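Local atomic coordinates of proteasome assembly chaperone family protein (Pyrococcus furiosus, PDB entry 3VR0), a protein that functions as an archaeal proteasome activator and is homologous to the PAC2-family chaperones of proteasome assembly. Residues F62-S67 with L84-F89; P28-P33 with D101-T106; E137-G142 with F206-L211. All blocks are in the same frame, centred on the assembly; numbering follows the deposited sequence.

Contact 1. Residues F62-S67 with L84-F89; sequences FAELYS and LMKNEF
Backbone hydrogen bonds join residues 62-66 and 87-89 as antiparallel strands, their short axes at 160° and approaching to 4.6 Å. Phe89 N gives a practically straight bond to Ala63 O (2.9 Å, 179° at the hydrogen), and Leu65 and Asn87 bond in both directions. Phe89 O accepts Phe62 N at 2.9 Å and, weakly, Ala63 N. Many of the apolar contacts lie on the face with Ala63, Leu65 and Phe89: the Phe89 ring turns its edge to this strand, with CD2 4.0 Å from Ala63 CB and CE2 near Leu65 CB, while Phe129 of helix 116-131 meets it edge-to-face. Tyr66 meets Leu84 apart from them. Charges occupy the face of Glu64 and Glu88. Lys86 places CG between its backbone N and carbonyl carbon (chi1 72°), from where its extended chain passes Tyr66 and brings NZ into long salt bridges, 3.4 Å from Glu64 OE1 (a weak hydrogen bond) and 3.5 Å from Glu88 OE2. These probably offset the closeness of the two carboxylates; Lys61 and Glu83 extend the network, and Tyr25 binds Glu64 OE2. Phe62 and Ala63, both opposite Phe89, make a classic beta bulge in the antiparallel part of the mixed sheet.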
loop_
_atom_site.group_PDB
_atom_site.type_symbol
_atom_site.label_atom_id
_atom_site.label_comp_id
_atom_site.label_asym_id
_atom_site.label_seq_id
_atom_site.Cartn_x
_atom_site.Cartn_y
_atom_site.Cartn_z
ATOM N N PHE C 62 22.140 -12.862 19.852
ATOM C CA PHE C 62 21.138 -13.700 20.531
ATOM C C PHE C 62 19.726 -13.781 19.961
ATOM O O PHE C 62 18.938 -14.615 20.439
ATOM C CB PHE C 62 21.029 -13.368 22.004
ATOM C CG PHE C 62 20.339 -12.041 22.318
ATOM C CD1 PHE C 62 19.099 -12.024 22.900
ATOM C CD2 PHE C 62 20.985 -10.825 22.075
ATOM C CE1 PHE C 62 18.507 -10.863 23.240
ATOM C CE2 PHE C 62 20.405 -9.637 22.434
ATOM C CZ PHE C 62 19.155 -9.649 22.989
ATOM N N ALA C 63 19.386 -12.930 18.985
ATOM C CA ALA C 63 18.071 -13.007 18.339
ATOM C C ALA C 63 18.114 -12.441 16.909
ATOM O O ALA C 63 18.960 -11.625 16.591
ATOM C CB ALA C 63 17.036 -12.251 19.153
ATOM N N GLU C 64 17.210 -12.887 16.050
ATOM C CA GLU C 64 17.071 -12.191 14.796
ATOM C C GLU C 64 15.619 -11.921 14.393
ATOM O O GLU C 64 14.686 -12.640 14.795
ATOM C CB GLU C 64 18.023 -12.733 13.678
ATOM C CG GLU C 64 17.941 -14.138 13.355
ATOM C CD GLU C 64 19.244 -14.695 12.709
ATOM O OE1 GLU C 64 20.283 -13.979 12.563
ATOM O OE2 GLU C 64 19.199 -15.883 12.336
ATOM N N LEU C 65 15.436 -10.799 13.697
ATOM C CA LEU C 65 14.095 -10.324 13.355
ATOM C C LEU C 65 13.849 -10.504 11.864
ATOM O O LEU C 65 14.671 -10.133 11.049
ATOM C CB LEU C 65 13.943 -8.869 13.791
ATOM C CG LEU C 65 12.589 -8.183 13.600
ATOM C CD1 LEU C 65 12.398 -7.056 14.630
ATOM C CD2 LEU C 65 12.433 -7.626 12.118
ATOM N N TYR C 66 12.723 -11.082 11.505
ATOM C CA TYR C 66 12.320 -11.130 10.125
ATOM C C TYR C 66 10.965 -10.456 10.017
ATOM O O TYR C 66 10.161 -10.510 10.948
ATOM C CB TYR C 66 12.158 -12.593 9.678
ATOM C CG TYR C 66 13.465 -13.412 9.797
ATOM C CD1 TYR C 66 14.398 -13.402 8.773
ATOM C CD2 TYR C 66 13.759 -14.142 10.968
ATOM C CE1 TYR C 66 15.596 -14.138 8.880
ATOM C CE2 TYR C 66 14.971 -14.896 11.101
ATOM C CZ TYR C 66 15.864 -14.889 10.063
ATOM O OH TYR C 66 17.024 -15.643 10.149
ATOM N N SER C 67 10.688 -9.888 8.852
ATOM C CA SER C 67 9.440 -9.168 8.649
ATOM C C SER C 67 8.883 -9.307 7.250
ATOM O O SER C 67 9.603 -9.111 6.271
ATOM C CB SER C 67 9.689 -7.685 8.877
ATOM O OG SER C 67 8.434 -7.022 8.781
ATOM N N LEU C 84 16.526 -14.635 3.940
ATOM C CA LEU C 84 15.673 -13.474 4.057
ATOM C C LEU C 84 16.416 -12.299 4.673
ATOM O O LEU C 84 17.407 -12.468 5.416
ATOM C CB LEU C 84 14.459 -13.790 4.923
ATOM C CG LEU C 84 13.432 -14.790 4.426
ATOM C CD1 LEU C 84 12.431 -14.972 5.556
ATOM C CD2 LEU C 84 12.734 -14.301 3.163
ATOM N N MET C 85 15.912 -11.107 4.378
ATOM C CA MET C 85 16.419 -9.924 5.011
ATOM C C MET C 85 15.981 -9.904 6.467
ATOM O O MET C 85 14.919 -10.458 6.822
ATOM C CB MET C 85 15.983 -8.691 4.234
ATOM C CG MET C 85 16.695 -8.665 2.807
ATOM S SD MET C 85 16.698 -7.049 2.105
ATOM C CE MET C 85 14.966 -7.007 1.884
ATOM N N LYS C 86 16.827 -9.329 7.311
ATOM C CA LYS C 86 16.657 -9.527 8.736
ATOM C C LYS C 86 17.358 -8.427 9.508
ATOM O O LYS C 86 18.163 -7.653 8.935
ATOM C CB LYS C 86 17.223 -10.925 9.125
ATOM C CG LYS C 86 18.793 -10.984 9.070
ATOM C CD LYS C 86 19.347 -12.437 9.204
ATOM C CE LYS C 86 20.875 -12.392 9.283
ATOM N NZ LYS C 86 21.441 -13.767 9.380
ATOM N N ASN C 87 16.996 -8.302 10.778
ATOM C CA ASN C 87 17.776 -7.514 11.722
ATOM C C ASN C 87 18.337 -8.518 12.754
ATOM O O ASN C 87 17.788 -9.643 12.910
ATOM C CB ASN C 87 16.919 -6.460 12.430
ATOM C CG ASN C 87 16.305 -5.435 11.456
ATOM O OD1 ASN C 87 15.384 -4.715 11.845
ATOM N ND2 ASN C 87 16.813 -5.368 10.193
ATOM N N GLU C 88 19.389 -8.109 13.458
ATOM C CA GLU C 88 20.069 -8.994 14.386
ATOM C C GLU C 88 20.214 -8.262 15.668
ATOM O O GLU C 88 20.516 -7.064 15.647
ATOM C CB GLU C 88 21.460 -9.345 13.869
ATOM C CG GLU C 88 21.469 -10.153 12.578
ATOM C CD GLU C 88 22.902 -10.433 12.061
ATOM O OE1 GLU C 88 23.819 -9.555 12.195
ATOM O OE2 GLU C 88 23.120 -11.548 11.520
ATOM N N PHE C 89 19.984 -8.953 16.783
ATOM C CA PHE C 89 20.224 -8.378 18.089
ATOM C C PHE C 89 21.464 -9.039 18.712
ATOM O O PHE C 89 21.585 -10.275 18.690
ATOM C CB PHE C 89 19.034 -8.611 19.022
ATOM C CG PHE C 89 17.785 -7.907 18.617
ATOM C CD1 PHE C 89 17.418 -6.676 19.226
ATOM C CD2 PHE C 89 16.927 -8.479 17.690
ATOM C CE1 PHE C 89 16.214 -6.038 18.880
ATOM C CE2 PHE C 89 15.705 -7.819 17.319
ATOM C CZ PHE C 89 15.357 -6.627 17.910
HETATM O O HOH W 1 20.855 -16.924 10.442
HETATM O O HOH W 2 12.174 -10.864 6.476
#

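Contact 2. Residues P28-P33 with D101-T106; sequences PDIYDP and DLIIVT
Asp101 reaches from just before strand 102-107 into the loop 28-33, and its side chain can be traced atom by atom. CB packs against two apolar neighbours, 3.9 Å from Pro33 CB and 4.0 Å from Ile30 CB. CG stands anti to the carbonyl carbon (chi1 -65°), a torsion that carries the carboxylate past Ile30 to the Tyr31 amide. At the tip the two oxygens part company. OD2 takes Tyr31 N at 2.7 Å with 164° at the hydrogen, using the anti lone pair, the one away from OD1; it also lies 3.2 Å from Ile30 CA. A water 2.9 Å from Asp101 OD2 probably donates to it as well. OD1 is bound by the backbone N of Ser94, so both oxygens are held and rotation of the carboxylate is restricted.

The loop thus anchored leads directly into strand 34-37, which lies beside strand 102-107 as its parallel neighbour in the mixed sheet; backbone bonds from Asp101 and Ile103 to Ile34 continue the pairing where the loop ends.

Next to the carboxylate's hydrogen bond is a small apolar layer. Ile30 sends CG1 between its backbone N and carbonyl carbon (chi1 62°), and CD1 then meets Ile103 CG1 at 3.8 Å, the two side chains crossing at about a right angle. Pro33 instead lies alongside Ile103, pointing the same way, with CG 3.8 Å from Ile103 CD1. Thr135 touches both Pro33 and Ile103, and Tyr91 of strand 87-92 packs on Ile30.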
loop_
_atom_site.group_PDB
_atom_site.type_symbol
_atom_site.label_atom_id
_atom_site.label_comp_id
_atom_site.label_asym_id
_atom_site.label_seq_id
_atom_site.Cartn_x
_atom_site.Cartn_y
_atom_site.Cartn_z
ATOM N N PRO C 28 19.734 -13.943 27.466
ATOM C CA PRO C 28 20.992 -13.535 28.098
ATOM C C PRO C 28 20.783 -13.013 29.496
ATOM O O PRO C 28 19.683 -12.508 29.894
ATOM C CB PRO C 28 21.538 -12.422 27.158
ATOM C CG PRO C 28 20.730 -12.632 25.817
ATOM C CD PRO C 28 19.368 -13.053 26.348
ATOM N N ASP C 29 21.869 -13.129 30.228
ATOM C CA ASP C 29 21.925 -12.795 31.626
ATOM C C ASP C 29 22.234 -11.314 31.701
ATOM O O ASP C 29 23.379 -10.903 32.030
ATOM C CB ASP C 29 23.028 -13.641 32.312
ATOM C CG ASP C 29 23.175 -13.296 33.788
ATOM O OD1 ASP C 29 22.222 -12.724 34.322
ATOM O OD2 ASP C 29 24.221 -13.606 34.395
ATOM N N ILE C 30 21.231 -10.488 31.389
ATOM C CA ILE C 30 21.484 -9.062 31.370
ATOM C C ILE C 30 20.404 -8.389 32.092
ATOM O O ILE C 30 19.318 -8.926 32.187
ATOM C CB ILE C 30 21.584 -8.481 29.938
ATOM C CG1 ILE C 30 20.250 -8.636 29.112
ATOM C CG2 ILE C 30 22.801 -9.059 29.286
ATOM C CD1 ILE C 30 20.451 -8.358 27.571
ATOM N N TYR C 31 20.669 -7.210 32.611
ATOM C CA TYR C 31 19.574 -6.487 33.192
ATOM C C TYR C 31 19.642 -4.984 33.047
ATOM O O TYR C 31 20.703 -4.390 33.085
ATOM C CB TYR C 31 19.368 -6.854 34.670
ATOM C CG TYR C 31 17.994 -6.358 35.090
ATOM C CD1 TYR C 31 16.874 -6.653 34.283
ATOM C CD2 TYR C 31 17.824 -5.520 36.228
ATOM C CE1 TYR C 31 15.610 -6.199 34.613
ATOM C CE2 TYR C 31 16.532 -5.031 36.565
ATOM C CZ TYR C 31 15.438 -5.386 35.734
ATOM O OH TYR C 31 14.159 -4.957 36.000
ATOM N N ASP C 32 18.460 -4.391 32.880
ATOM C CA ASP C 32 18.301 -2.961 32.689
ATOM C C ASP C 32 19.263 -2.492 31.600
ATOM O O ASP C 32 19.913 -1.490 31.782
ATOM C CB ASP C 32 18.602 -2.209 34.008
ATOM C CG ASP C 32 18.195 -0.741 33.957
ATOM O OD1 ASP C 32 17.354 -0.372 33.111
ATOM O OD2 ASP C 32 18.712 0.059 34.774
ATOM N N PRO C 33 19.350 -3.220 30.477
ATOM C CA PRO C 33 20.325 -2.801 29.493
ATOM C C PRO C 33 19.933 -1.509 28.772
ATOM O O PRO C 33 18.769 -1.028 28.858
ATOM C CB PRO C 33 20.364 -3.975 28.532
ATOM C CG PRO C 33 18.982 -4.596 28.642
ATOM C CD PRO C 33 18.520 -4.354 30.009
ATOM N N ASP C 101 24.840 -3.119 30.952
ATOM C CA ASP C 101 24.619 -4.090 29.893
ATOM C C ASP C 101 23.997 -3.410 28.606
ATOM O O ASP C 101 23.263 -2.384 28.720
ATOM C CB ASP C 101 23.623 -5.123 30.395
ATOM C CG ASP C 101 24.164 -5.972 31.588
ATOM O OD1 ASP C 101 25.404 -6.027 31.822
ATOM O OD2 ASP C 101 23.317 -6.549 32.293
ATOM N N LEU C 102 24.260 -4.018 27.430
ATOM C CA LEU C 102 23.770 -3.498 26.146
ATOM C C LEU C 102 23.010 -4.535 25.366
ATOM O O LEU C 102 23.361 -5.726 25.401
ATOM C CB LEU C 102 24.898 -2.960 25.255
ATOM C CG LEU C 102 25.781 -1.926 26.000
ATOM C CD1 LEU C 102 27.009 -1.547 25.198
ATOM C CD2 LEU C 102 24.942 -0.690 26.411
ATOM N N ILE C 103 21.979 -4.053 24.654
ATOM C CA ILE C 103 21.432 -4.737 23.477
ATOM C C ILE C 103 21.646 -3.804 22.268
ATOM O O ILE C 103 21.304 -2.591 22.321
ATOM C CB ILE C 103 19.902 -5.011 23.643
ATOM C CG1 ILE C 103 19.641 -5.835 24.907
ATOM C CG2 ILE C 103 19.268 -5.687 22.325
ATOM C CD1 ILE C 103 18.175 -6.080 25.190
ATOM N N ILE C 104 22.163 -4.376 21.183
ATOM C CA ILE C 104 22.471 -3.616 20.021
ATOM C C ILE C 104 21.780 -4.282 18.840
ATOM O O ILE C 104 21.918 -5.468 18.639
ATOM C CB ILE C 104 24.012 -3.518 19.759
ATOM C CG1 ILE C 104 24.727 -2.924 20.969
ATOM C CG2 ILE C 104 24.286 -2.663 18.462
ATOM C CD1 ILE C 104 26.268 -3.199 20.973
ATOM N N VAL C 105 20.994 -3.516 18.092
ATOM C CA VAL C 105 20.356 -4.079 16.903
ATOM C C VAL C 105 20.998 -3.452 15.677
ATOM O O VAL C 105 21.281 -2.257 15.667
ATOM C CB VAL C 105 18.803 -3.841 16.871
ATOM C CG1 VAL C 105 18.441 -2.336 16.839
ATOM C CG2 VAL C 105 18.158 -4.556 15.696
ATOM N N THR C 106 21.231 -4.273 14.671
ATOM C CA THR C 106 21.577 -3.820 13.333
ATOM C C THR C 106 20.913 -4.772 12.321
ATOM O O THR C 106 20.131 -5.638 12.689
ATOM C CB THR C 106 23.139 -3.708 13.139
ATOM O OG1 THR C 106 23.428 -2.995 11.932
ATOM C CG2 THR C 106 23.857 -5.074 13.073
HETATM O O HOH W 3 23.800 -8.485 34.444
HETATM O O HOH W 4 22.635 -2.920 33.153
#

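Contact 3. Residues E137-G142 with F206-L211; sequences EIITMG and FGISLL
Glu137 lays its aliphatic chain across the ring of Phe206 at the start of two strands, 137-142 and 206-211, whose short axes are nearly parallel. With Glu137 CG anti to the backbone N (chi1 -168°) and the chain extended beyond it, CB stands over one ring face, 4.2 Å from the Phe206 centroid and 27° off the normal: a CH-pi contact. CG comes within 3.5 Å of Phe206 CE1, and the carboxylate plane is only moderately inclined to the ring. The carboxylate itself is held by other partners, Arg100 at OE1 and Tyr168 at OE2.

Further along the same face, Ile139 and Ile208 lie side by side and point the same way, Ile139 CG1 meeting Ile208 CG2 at 3.8 Å. Helix 221-235 covers this face, with Val231 touching Ile139, Met141 and Leu210. The other face carries Thr140 beside Ser209. Their hydroxyls do not meet directly but share a water, which donates to Thr140 OG1 at 2.7 Å; Ala193 O is another partner of that hydroxyl, and Leu197 of helix 192-202 packs on both residues. At the far end Leu211 bends back over the neighbouring strand, its CD2 resting 3.4 Å from Gly142 C, close to the main chain of a residue without a side chain.

Five backbone bonds join the strands, from Ile138 N to Gly142 N. The bond from Leu210 N to Thr140 O is 2.9 Å long with 169° at the hydrogen. The chemistry therefore implies a central sheet pair secured by five main-chain bonds, with apolar contacts against one helix layer and a water-bridged hydroxyl pair beneath the other, while its buried carboxylate is probably stabilised by the arginine and tyrosine.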
loop_
_atom_site.group_PDB
_atom_site.type_symbol
_atom_site.label_atom_id
_atom_site.label_comp_id
_atom_site.label_asym_id
_atom_site.label_seq_id
_atom_site.Cartn_x
_atom_site.Cartn_y
_atom_site.Cartn_z
ATOM N N GLU C 137 15.891 2.357 28.464
ATOM C CA GLU C 137 16.684 3.451 27.954
ATOM C C GLU C 137 17.208 3.076 26.566
ATOM O O GLU C 137 17.681 1.951 26.360
ATOM C CB GLU C 137 17.881 3.741 28.881
ATOM C CG GLU C 137 18.575 5.086 28.528
ATOM C CD GLU C 137 19.705 5.501 29.530
ATOM O OE1 GLU C 137 19.759 4.920 30.623
ATOM O OE2 GLU C 137 20.551 6.364 29.179
ATOM N N ILE C 138 17.134 4.028 25.637
ATOM C CA ILE C 138 17.405 3.762 24.224
ATOM C C ILE C 138 18.371 4.779 23.682
ATOM O O ILE C 138 18.195 5.945 23.930
ATOM C CB ILE C 138 16.101 3.875 23.417
ATOM C CG1 ILE C 138 15.076 2.865 23.895
ATOM C CG2 ILE C 138 16.326 3.645 21.940
ATOM C CD1 ILE C 138 13.563 3.247 23.543
ATOM N N ILE C 139 19.356 4.362 22.890
ATOM C CA ILE C 139 20.190 5.324 22.208
ATOM C C ILE C 139 20.117 4.987 20.728
ATOM O O ILE C 139 20.392 3.864 20.356
ATOM C CB ILE C 139 21.669 5.201 22.698
ATOM C CG1 ILE C 139 21.769 5.527 24.210
ATOM C CG2 ILE C 139 22.540 6.142 21.902
ATOM C CD1 ILE C 139 23.252 5.416 24.744
ATOM N N THR C 140 19.715 5.929 19.868
ATOM C CA THR C 140 19.718 5.618 18.426
ATOM C C THR C 140 20.836 6.385 17.722
ATOM O O THR C 140 21.151 7.491 18.077
ATOM C CB THR C 140 18.353 5.916 17.765
ATOM O OG1 THR C 140 18.093 7.289 17.903
ATOM C CG2 THR C 140 17.180 5.173 18.494
ATOM N N MET C 141 21.415 5.768 16.713
ATOM C CA MET C 141 22.521 6.309 16.017
ATOM C C MET C 141 22.119 6.352 14.570
ATOM O O MET C 141 21.506 5.410 14.062
ATOM C CB MET C 141 23.722 5.367 16.176
ATOM C CG MET C 141 24.062 5.088 17.699
ATOM S SD MET C 141 25.607 4.185 17.793
ATOM C CE MET C 141 25.249 2.750 16.823
ATOM N N GLY C 142 22.502 7.426 13.891
ATOM C CA GLY C 142 22.337 7.501 12.453
ATOM C C GLY C 142 22.953 8.786 11.866
ATOM O O GLY C 142 23.810 9.424 12.484
ATOM N N PHE C 206 12.747 5.922 27.445
ATOM C CA PHE C 206 13.381 7.234 27.286
ATOM C C PHE C 206 14.702 7.066 26.618
ATOM O O PHE C 206 15.244 5.936 26.581
ATOM C CB PHE C 206 13.523 7.967 28.626
ATOM C CG PHE C 206 14.457 7.285 29.632
ATOM C CD1 PHE C 206 15.800 7.637 29.698
ATOM C CD2 PHE C 206 13.973 6.335 30.536
ATOM C CE1 PHE C 206 16.671 7.024 30.655
ATOM C CE2 PHE C 206 14.832 5.708 31.479
ATOM C CZ PHE C 206 16.184 6.075 31.540
ATOM N N GLY C 207 15.227 8.158 26.085
ATOM C CA GLY C 207 16.544 8.079 25.502
ATOM C C GLY C 207 16.941 9.226 24.619
ATOM O O GLY C 207 16.434 10.309 24.764
ATOM N N ILE C 208 17.872 8.980 23.715
ATOM C CA ILE C 208 18.526 10.051 23.000
ATOM C C ILE C 208 18.812 9.567 21.587
ATOM O O ILE C 208 19.114 8.408 21.384
ATOM C CB ILE C 208 19.893 10.463 23.729
ATOM C CG1 ILE C 208 20.554 11.625 23.036
ATOM C CG2 ILE C 208 20.869 9.216 23.870
ATOM C CD1 ILE C 208 21.636 12.405 23.996
ATOM N N SER C 209 18.676 10.476 20.630
ATOM C CA SER C 209 19.036 10.279 19.280
ATOM C C SER C 209 20.343 11.019 19.023
ATOM O O SER C 209 20.470 12.196 19.322
ATOM C CB SER C 209 17.970 10.964 18.390
ATOM O OG SER C 209 18.519 11.086 17.079
ATOM N N LEU C 210 21.304 10.374 18.397
ATOM C CA LEU C 210 22.506 11.064 18.034
ATOM C C LEU C 210 22.713 10.840 16.558
ATOM O O LEU C 210 22.881 9.707 16.127
ATOM C CB LEU C 210 23.705 10.518 18.839
ATOM C CG LEU C 210 23.544 10.744 20.328
ATOM C CD1 LEU C 210 24.529 9.849 21.149
ATOM C CD2 LEU C 210 23.754 12.211 20.648
ATOM N N LEU C 211 22.683 11.928 15.790
ATOM C CA LEU C 211 22.822 11.849 14.349
ATOM C C LEU C 211 24.005 12.685 13.883
ATOM O O LEU C 211 24.150 13.841 14.277
ATOM C CB LEU C 211 21.540 12.348 13.644
ATOM C CG LEU C 211 20.192 11.661 13.898
ATOM C CD1 LEU C 211 19.120 12.394 13.134
ATOM C CD2 LEU C 211 20.259 10.247 13.402
HETATM O O HOH W 5 19.459 8.924 16.176
#

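How the contacts relate
All three contacts reach one mixed sheet. Contact 3 is the most central, about 8 Å from the chain centre, and is buried in the parallel part; contact 1, also buried, lies about 15 Å out, in the antiparallel part, where Tyr66 and Leu84 pack on a second subunit. Contact 2 is only partly buried and pairs a loop with a strand. Contacts 1 and 2 touch directly: strands 87-92 and 102-107 are neighbours, with Glu88 N 2.7 Å from Thr106 O. Contacts 2 and 3 do not touch, and strand 34-37 separates their strands. Main-chain bonding dominates contacts 1 and 3, whereas contact 2 relies on a side-chain carboxylate.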